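Local atomic coordinates of putative oxidoreductase molybdopterin-binding subunit (Sulfolobus tokodaii, PDB entry 4ZOH), a protein that probably serves as the large, molybdopterin cytosine dinucleotide-binding subunit of an iron-sulfur oxidoreductase of the xanthine dehydrogenase and aldehyde oxidase family. Residues K576-F584 and M697-V705; V302-K310 and R336-V347. All coordinates share one frame; numbering follows the deposited sequence.

Interaction 2 comes first along the chain and closes before interaction 1 opens. In interaction 2 the end of helix 288-304 and the turns after it lie against helix 336-353, wholly buried and about 19 Å from the centre of the chain. Interaction 1, about 29 Å from that centre, sets the C-terminal tail against the hairpin of strands 568-577 and 583-593. The centres lie about 25 Å apart, yet the two contacts meet where Met697 CE packs 3.4 Å from Tyr341 CE1. Strand 405-412 links the two regions, pairing with strand 568-577 and packing on helix 336-353. Interaction 2 approaches the pterin cofactor at Arg336, whereas interaction 1 reaches another protein chain.

Interaction 1 of 2, residues K576-F584 and M697-V705; sequences KVDGTGKVF and MPVKFEELV
A beta hairpin between antiparallel strands 568-577 and 583-593 packs against the C-terminal tail, where a short 3-10 turn at 701-703 brings Phe701, Leu704 and Val705 up to it. The type I turn from Asp578 to Gly581 is fixed from within by an Asx turn. Asp578 OD2 receives the Thr580 N-H from above the carboxylate plane at 2.7 Å and the Thr580 hydroxyl OG1 on its syn lone pair. The other oxygen, OD1, faces away from the tail and pairs with a basic side chain of another protein's chain. Gly581, with positive phi, and Phe701 are the closest CA pair, 4.3 Å between their CA atoms; a side chain on Gly581 would run into the carbonyl O of Phe701.

The Lys582 chain runs along the Phe701 ring in the same direction. Its CA sits over one ring face, 4.2 Å from the Phe701 centroid, as a CH-pi contact. With CG anti to the backbone N (chi1 -179°) the chain is laid along the ring, and the turn at chi3 (-76°) brings Lys582 CE to 3.9 Å from Phe701 CZ; NZ goes on to bond the backbone of the other protein's chain. Leu704 CD1 touches both valines, 3.6 Å from Val583 CG2 and 4.0 Å from Val577 CG1; Val686 of helix 673-688 also packs on Leu704. No direct hydrogen bond joins the segments. One water bridges them instead, donating to Asp578 O at 2.7 Å and to Leu704 O at 2.9 Å.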
# COMPACT_ATOMS: atom_id res chain seq x y z
N LYS A 576 3.01 -39.00 -33.09
CA LYS A 576 2.32 -39.35 -34.32
C LYS A 576 2.09 -38.08 -35.11
O LYS A 576 1.95 -37.02 -34.53
CB LYS A 576 0.94 -39.96 -33.99
CG LYS A 576 0.99 -41.42 -33.55
CD LYS A 576 -0.34 -42.09 -33.87
CE LYS A 576 -0.47 -42.41 -35.37
NZ LYS A 576 0.27 -43.67 -35.78
N VAL A 577 2.08 -38.18 -36.43
CA VAL A 577 1.79 -37.03 -37.28
C VAL A 577 0.61 -37.47 -38.08
O VAL A 577 0.57 -38.62 -38.45
CB VAL A 577 2.99 -36.71 -38.23
CG1 VAL A 577 2.72 -35.53 -39.11
CG2 VAL A 577 4.23 -36.43 -37.41
N ASP A 578 -0.36 -36.60 -38.34
CA ASP A 578 -1.57 -37.02 -39.04
C ASP A 578 -1.52 -36.47 -40.43
O ASP A 578 -0.50 -35.90 -40.83
CB ASP A 578 -2.89 -36.69 -38.29
CG ASP A 578 -3.25 -35.23 -38.28
OD1 ASP A 578 -4.09 -34.87 -37.44
OD2 ASP A 578 -2.73 -34.41 -39.07
N GLY A 579 -2.60 -36.66 -41.18
CA GLY A 579 -2.62 -36.19 -42.57
C GLY A 579 -2.69 -34.70 -42.78
O GLY A 579 -2.70 -34.25 -43.92
N THR A 580 -2.78 -33.92 -41.69
CA THR A 580 -2.77 -32.43 -41.79
C THR A 580 -1.38 -31.91 -41.43
O THR A 580 -1.07 -30.71 -41.56
CB THR A 580 -3.83 -31.75 -40.87
OG1 THR A 580 -3.54 -32.04 -39.50
CG2 THR A 580 -5.29 -32.22 -41.22
N GLY A 581 -0.52 -32.82 -41.02
CA GLY A 581 0.80 -32.46 -40.58
C GLY A 581 0.90 -32.02 -39.12
O GLY A 581 1.97 -31.54 -38.70
N LYS A 582 -0.17 -32.26 -38.36
CA LYS A 582 -0.19 -31.98 -36.93
C LYS A 582 0.48 -33.09 -36.15
O LYS A 582 0.23 -34.27 -36.40
CB LYS A 582 -1.64 -31.75 -36.44
CG LYS A 582 -1.70 -31.43 -34.94
CD LYS A 582 -3.10 -31.29 -34.40
CE LYS A 582 -3.72 -29.98 -34.80
NZ LYS A 582 -4.37 -29.39 -33.61
N VAL A 583 1.31 -32.71 -35.21
CA VAL A 583 2.04 -33.60 -34.38
C VAL A 583 1.31 -33.84 -33.07
O VAL A 583 0.94 -32.90 -32.43
CB VAL A 583 3.43 -33.01 -34.09
CG1 VAL A 583 4.23 -33.86 -33.09
CG2 VAL A 583 4.24 -32.93 -35.39
N PHE A 584 1.19 -35.09 -32.62
CA PHE A 584 0.57 -35.40 -31.32
C PHE A 584 1.61 -36.11 -30.55
O PHE A 584 2.16 -37.08 -31.08
CB PHE A 584 -0.65 -36.36 -31.51
CG PHE A 584 -1.73 -35.74 -32.33
CD1 PHE A 584 -2.73 -34.98 -31.72
CD2 PHE A 584 -1.67 -35.80 -33.73
CE1 PHE A 584 -3.71 -34.34 -32.49
CE2 PHE A 584 -2.62 -35.17 -34.51
CZ PHE A 584 -3.66 -34.45 -33.89
N MET A 697 13.00 -24.90 -36.69
CA MET A 697 11.79 -25.00 -35.88
C MET A 697 11.02 -23.65 -35.89
O MET A 697 11.63 -22.64 -36.18
CB MET A 697 12.19 -25.30 -34.46
CG MET A 697 12.95 -26.56 -34.26
SD MET A 697 13.48 -26.88 -32.59
CE MET A 697 14.79 -25.63 -32.24
N PRO A 698 9.74 -23.58 -35.50
CA PRO A 698 8.90 -24.74 -35.18
C PRO A 698 8.71 -25.64 -36.47
O PRO A 698 8.81 -25.15 -37.61
CB PRO A 698 7.54 -24.06 -34.79
CG PRO A 698 7.47 -22.90 -35.77
CD PRO A 698 8.90 -22.40 -35.83
N VAL A 699 8.39 -26.92 -36.30
CA VAL A 699 8.04 -27.74 -37.45
C VAL A 699 6.68 -27.26 -37.93
O VAL A 699 5.69 -27.34 -37.22
CB VAL A 699 8.04 -29.24 -37.08
CG1 VAL A 699 8.23 -30.08 -38.31
CG2 VAL A 699 9.23 -29.57 -36.23
N LYS A 700 6.59 -26.74 -39.13
CA LYS A 700 5.27 -26.33 -39.60
C LYS A 700 4.41 -27.52 -40.12
O LYS A 700 4.96 -28.48 -40.69
CB LYS A 700 5.41 -25.31 -40.72
CG LYS A 700 5.98 -23.91 -40.33
CD LYS A 700 6.11 -23.08 -41.62
CE LYS A 700 5.71 -21.62 -41.49
NZ LYS A 700 6.93 -20.82 -41.76
N PHE A 701 3.08 -27.43 -39.98
CA PHE A 701 2.15 -28.40 -40.57
C PHE A 701 2.51 -28.73 -42.05
O PHE A 701 2.68 -29.92 -42.40
CB PHE A 701 0.68 -27.88 -40.47
CG PHE A 701 0.12 -27.87 -39.06
CD1 PHE A 701 0.91 -28.19 -37.93
CD2 PHE A 701 -1.21 -27.52 -38.85
CE1 PHE A 701 0.40 -28.16 -36.65
CE2 PHE A 701 -1.75 -27.50 -37.54
CZ PHE A 701 -0.95 -27.83 -36.45
N GLU A 702 2.66 -27.69 -42.88
CA GLU A 702 2.94 -27.87 -44.33
C GLU A 702 4.26 -28.55 -44.65
O GLU A 702 4.42 -29.04 -45.75
CB GLU A 702 2.89 -26.57 -45.09
CG GLU A 702 3.80 -25.48 -44.56
CD GLU A 702 3.33 -24.10 -44.98
OE1 GLU A 702 2.14 -23.70 -44.78
OE2 GLU A 702 4.18 -23.37 -45.53
N GLU A 703 5.19 -28.57 -43.70
CA GLU A 703 6.47 -29.24 -43.86
C GLU A 703 6.34 -30.73 -43.60
O GLU A 703 7.28 -31.47 -43.81
CB GLU A 703 7.53 -28.62 -42.93
CG GLU A 703 8.13 -27.31 -43.43
CD GLU A 703 8.76 -26.42 -42.34
OE1 GLU A 703 8.92 -26.82 -41.14
OE2 GLU A 703 9.10 -25.26 -42.69
N LEU A 704 5.18 -31.17 -43.08
CA LEU A 704 4.98 -32.55 -42.69
C LEU A 704 3.85 -33.27 -43.49
O LEU A 704 3.26 -34.23 -43.03
CB LEU A 704 4.70 -32.61 -41.19
CG LEU A 704 5.71 -32.09 -40.19
CD1 LEU A 704 5.31 -32.49 -38.78
CD2 LEU A 704 7.09 -32.62 -40.51
N VAL A 705 3.56 -32.81 -44.70
CA VAL A 705 2.44 -33.34 -45.42
C VAL A 705 2.93 -33.89 -46.76
O VAL A 705 3.62 -33.19 -47.47
CB VAL A 705 1.31 -32.28 -45.45
CG1 VAL A 705 0.65 -32.08 -46.81
CG2 VAL A 705 0.30 -32.61 -44.37
O HOH W 1 1.06 -36.06 -43.07

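Interaction 2 of 2, residues V302-K310 and R336-V347; sequences VRMLPGIYK and RPEGIYFIERIV
Tyr309, with CG anti to its carbonyl carbon (chi1 -51°), reaches toward helix 336-353, and Glu344, folded back at chi2 (-63°), brings its carboxylate to meet the phenol. A type I turn, Met304-Gly307, and a type II' turn, Pro306-Tyr309, present the tyrosine here within the molybdopterin-binding domain. The Tyr309 OH donates to the syn lone pair of Glu344 OE2 at 2.6 Å; the ring and carboxylate planes lie only 12° apart. A water held by Ile308 N also donates to OE2, while OE1 is taken by Arg362 and the Ser410 N-H, so this buried carboxylate is gripped at both oxygens. Ile343 CG1 lies at the Tyr309 ring edge, 3.7 Å from CD2, and Val347 CG2 is 3.5 Å from CE2. A phenylalanine in place of Tyr309 would probably leave Glu344 OE2 without its hydroxyl donor, with the water as its remaining partner here. Ile343 CB presses to 3.1 Å from Leu305 O, and Leu305 CD2 lies 3.5 Å from Phe342 CB. Around this contact, helix 358-365 packs on Tyr309 and Val347, strand 405-412 on Ile340 and Glu344, and strand 149-161 on Phe342.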
# COMPACT_ATOMS: atom_id res chain seq x y z
N VAL A 302 28.15 -22.58 -27.04
CA VAL A 302 29.38 -23.19 -27.58
C VAL A 302 29.92 -24.19 -26.59
O VAL A 302 30.22 -25.33 -26.95
CB VAL A 302 30.54 -22.19 -27.96
CG1 VAL A 302 31.59 -22.93 -28.83
CG2 VAL A 302 30.01 -21.03 -28.77
N ARG A 303 30.03 -23.82 -25.33
CA ARG A 303 30.73 -24.70 -24.44
C ARG A 303 29.99 -26.03 -24.19
O ARG A 303 30.58 -26.96 -23.64
CB ARG A 303 31.15 -23.98 -23.17
CG ARG A 303 30.07 -23.76 -22.12
CD ARG A 303 30.43 -22.47 -21.35
NE ARG A 303 31.53 -22.80 -20.45
CZ ARG A 303 31.42 -23.06 -19.15
NH1 ARG A 303 30.24 -22.96 -18.51
NH2 ARG A 303 32.52 -23.39 -18.48
N MET A 304 28.72 -26.13 -24.57
CA MET A 304 27.95 -27.35 -24.25
C MET A 304 27.77 -28.25 -25.47
O MET A 304 27.26 -29.35 -25.31
CB MET A 304 26.54 -27.05 -23.63
CG MET A 304 26.63 -26.25 -22.34
SD MET A 304 27.50 -27.01 -20.99
CE MET A 304 26.39 -28.39 -20.79
N LEU A 305 28.11 -27.74 -26.65
CA LEU A 305 28.23 -28.55 -27.90
C LEU A 305 28.88 -29.94 -27.79
O LEU A 305 28.49 -30.81 -28.51
CB LEU A 305 29.01 -27.77 -28.96
CG LEU A 305 28.22 -26.70 -29.71
CD1 LEU A 305 29.12 -25.92 -30.68
CD2 LEU A 305 27.06 -27.29 -30.46
N PRO A 306 29.88 -30.16 -26.92
CA PRO A 306 30.32 -31.56 -26.90
C PRO A 306 29.33 -32.53 -26.20
O PRO A 306 29.49 -33.77 -26.29
CB PRO A 306 31.66 -31.51 -26.12
CG PRO A 306 32.09 -30.06 -26.10
CD PRO A 306 30.75 -29.33 -26.05
N GLY A 307 28.36 -31.98 -25.46
CA GLY A 307 27.35 -32.79 -24.82
C GLY A 307 27.96 -33.84 -23.89
O GLY A 307 28.94 -33.58 -23.18
N ILE A 308 27.38 -35.03 -23.91
CA ILE A 308 27.79 -36.13 -23.02
C ILE A 308 28.78 -37.07 -23.73
O ILE A 308 29.05 -38.15 -23.20
CB ILE A 308 26.54 -36.97 -22.54
CG1 ILE A 308 25.74 -37.51 -23.76
CG2 ILE A 308 25.66 -36.13 -21.62
CD1 ILE A 308 25.28 -38.95 -23.58
N TYR A 309 29.29 -36.67 -24.90
CA TYR A 309 30.11 -37.50 -25.79
C TYR A 309 31.66 -37.44 -25.63
O TYR A 309 32.26 -36.44 -25.19
CB TYR A 309 29.69 -37.27 -27.21
CG TYR A 309 28.20 -37.43 -27.32
CD1 TYR A 309 27.59 -38.65 -27.01
CD2 TYR A 309 27.39 -36.35 -27.63
CE1 TYR A 309 26.23 -38.80 -27.09
CE2 TYR A 309 26.02 -36.48 -27.70
CZ TYR A 309 25.44 -37.71 -27.40
OH TYR A 309 24.07 -37.89 -27.49
N LYS A 310 32.32 -38.53 -26.02
CA LYS A 310 33.77 -38.61 -25.87
C LYS A 310 34.43 -37.99 -27.14
O LYS A 310 35.24 -38.62 -27.78
CB LYS A 310 34.17 -40.06 -25.59
CG LYS A 310 33.78 -40.63 -24.21
CD LYS A 310 34.10 -42.14 -24.01
CE LYS A 310 33.68 -43.03 -25.20
NZ LYS A 310 33.40 -44.44 -24.77
N ARG A 336 22.11 -22.93 -23.03
CA ARG A 336 22.32 -24.40 -22.93
C ARG A 336 21.37 -25.23 -23.82
O ARG A 336 21.84 -26.22 -24.42
CB ARG A 336 22.34 -24.88 -21.51
CG ARG A 336 23.60 -24.48 -20.77
CD ARG A 336 23.40 -23.29 -19.86
NE ARG A 336 22.53 -23.66 -18.77
CZ ARG A 336 21.95 -22.82 -17.91
NH1 ARG A 336 21.14 -23.30 -16.94
NH2 ARG A 336 22.16 -21.50 -18.01
N PRO A 337 20.08 -24.80 -23.98
CA PRO A 337 19.19 -25.53 -24.87
C PRO A 337 19.73 -25.56 -26.32
O PRO A 337 19.64 -26.62 -27.02
CB PRO A 337 17.90 -24.71 -24.84
CG PRO A 337 17.91 -24.09 -23.52
CD PRO A 337 19.32 -23.78 -23.19
N GLU A 338 20.18 -24.41 -26.81
CA GLU A 338 20.69 -24.34 -28.18
C GLU A 338 21.87 -25.32 -28.40
O GLU A 338 21.87 -26.09 -29.33
CB GLU A 338 21.09 -22.91 -28.52
CG GLU A 338 19.95 -21.91 -28.42
CD GLU A 338 19.85 -21.25 -27.03
OE1 GLU A 338 19.66 -21.98 -26.01
OE2 GLU A 338 19.93 -19.98 -26.95
N GLY A 339 22.83 -25.28 -27.51
CA GLY A 339 24.02 -26.15 -27.57
C GLY A 339 23.70 -27.66 -27.51
O GLY A 339 24.19 -28.40 -28.35
N ILE A 340 22.98 -28.13 -26.47
CA ILE A 340 22.43 -29.50 -26.41
C ILE A 340 21.56 -29.83 -27.66
O ILE A 340 21.72 -30.89 -28.25
CB ILE A 340 21.70 -29.79 -25.07
CG1 ILE A 340 22.64 -29.62 -23.88
CG2 ILE A 340 20.94 -31.16 -25.07
CD1 ILE A 340 23.93 -30.45 -24.02
N TYR A 341 20.69 -28.92 -28.10
CA TYR A 341 19.90 -29.14 -29.29
C TYR A 341 20.82 -29.43 -30.51
O TYR A 341 20.56 -30.38 -31.28
CB TYR A 341 19.04 -27.93 -29.58
CG TYR A 341 18.46 -27.81 -31.00
CD1 TYR A 341 17.32 -28.49 -31.38
CD2 TYR A 341 19.03 -26.93 -31.96
CE1 TYR A 341 16.77 -28.36 -32.68
CE2 TYR A 341 18.50 -26.79 -33.24
CZ TYR A 341 17.36 -27.50 -33.61
OH TYR A 341 16.77 -27.31 -34.93
N PHE A 342 21.86 -28.58 -30.68
CA PHE A 342 22.82 -28.79 -31.74
C PHE A 342 23.49 -30.17 -31.69
O PHE A 342 23.39 -30.88 -32.70
CB PHE A 342 23.82 -27.61 -31.85
CG PHE A 342 23.17 -26.29 -32.33
CD1 PHE A 342 22.30 -26.28 -33.37
CD2 PHE A 342 23.46 -25.09 -31.71
CE1 PHE A 342 21.72 -25.09 -33.82
CE2 PHE A 342 22.91 -23.91 -32.14
CZ PHE A 342 22.01 -23.89 -33.17
N ILE A 343 24.12 -30.56 -30.58
CA ILE A 343 24.78 -31.84 -30.53
C ILE A 343 23.77 -33.02 -30.68
O ILE A 343 24.06 -34.00 -31.38
CB ILE A 343 25.73 -32.04 -29.32
CG1 ILE A 343 26.62 -33.29 -29.51
CG2 ILE A 343 25.02 -32.05 -27.95
CD1 ILE A 343 27.46 -33.28 -30.80
N GLU A 344 22.57 -32.92 -30.08
CA GLU A 344 21.58 -34.02 -30.13
C GLU A 344 20.93 -34.15 -31.49
O GLU A 344 20.62 -35.27 -31.94
CB GLU A 344 20.56 -33.92 -29.00
CG GLU A 344 21.16 -34.02 -27.64
CD GLU A 344 21.80 -35.40 -27.45
OE1 GLU A 344 21.02 -36.39 -27.51
OE2 GLU A 344 23.06 -35.46 -27.29
N ARG A 345 20.79 -33.06 -32.22
CA ARG A 345 20.38 -33.19 -33.59
C ARG A 345 21.47 -33.84 -34.48
O ARG A 345 21.19 -34.76 -35.28
CB ARG A 345 19.98 -31.85 -34.14
CG ARG A 345 18.69 -31.27 -33.51
CD ARG A 345 17.47 -32.10 -33.89
NE ARG A 345 17.27 -32.09 -35.33
CZ ARG A 345 17.34 -33.16 -36.13
NH1 ARG A 345 17.53 -34.38 -35.61
NH2 ARG A 345 17.15 -32.99 -37.45
N ILE A 346 22.70 -33.36 -34.34
CA ILE A 346 23.83 -33.84 -35.11
C ILE A 346 23.92 -35.38 -34.89
O ILE A 346 23.95 -36.08 -35.86
CB ILE A 346 25.15 -33.10 -34.71
CG1 ILE A 346 25.19 -31.69 -35.37
CG2 ILE A 346 26.40 -33.89 -35.12
CD1 ILE A 346 26.13 -30.75 -34.64
N VAL A 347 23.92 -35.84 -33.62
CA VAL A 347 23.96 -37.26 -33.25
C VAL A 347 22.87 -38.07 -34.00
O VAL A 347 23.14 -39.18 -34.51
CB VAL A 347 23.80 -37.43 -31.73
CG1 VAL A 347 23.37 -38.86 -31.38
CG2 VAL A 347 25.10 -37.16 -31.00
O HOH W 2 24.57 -34.45 -24.82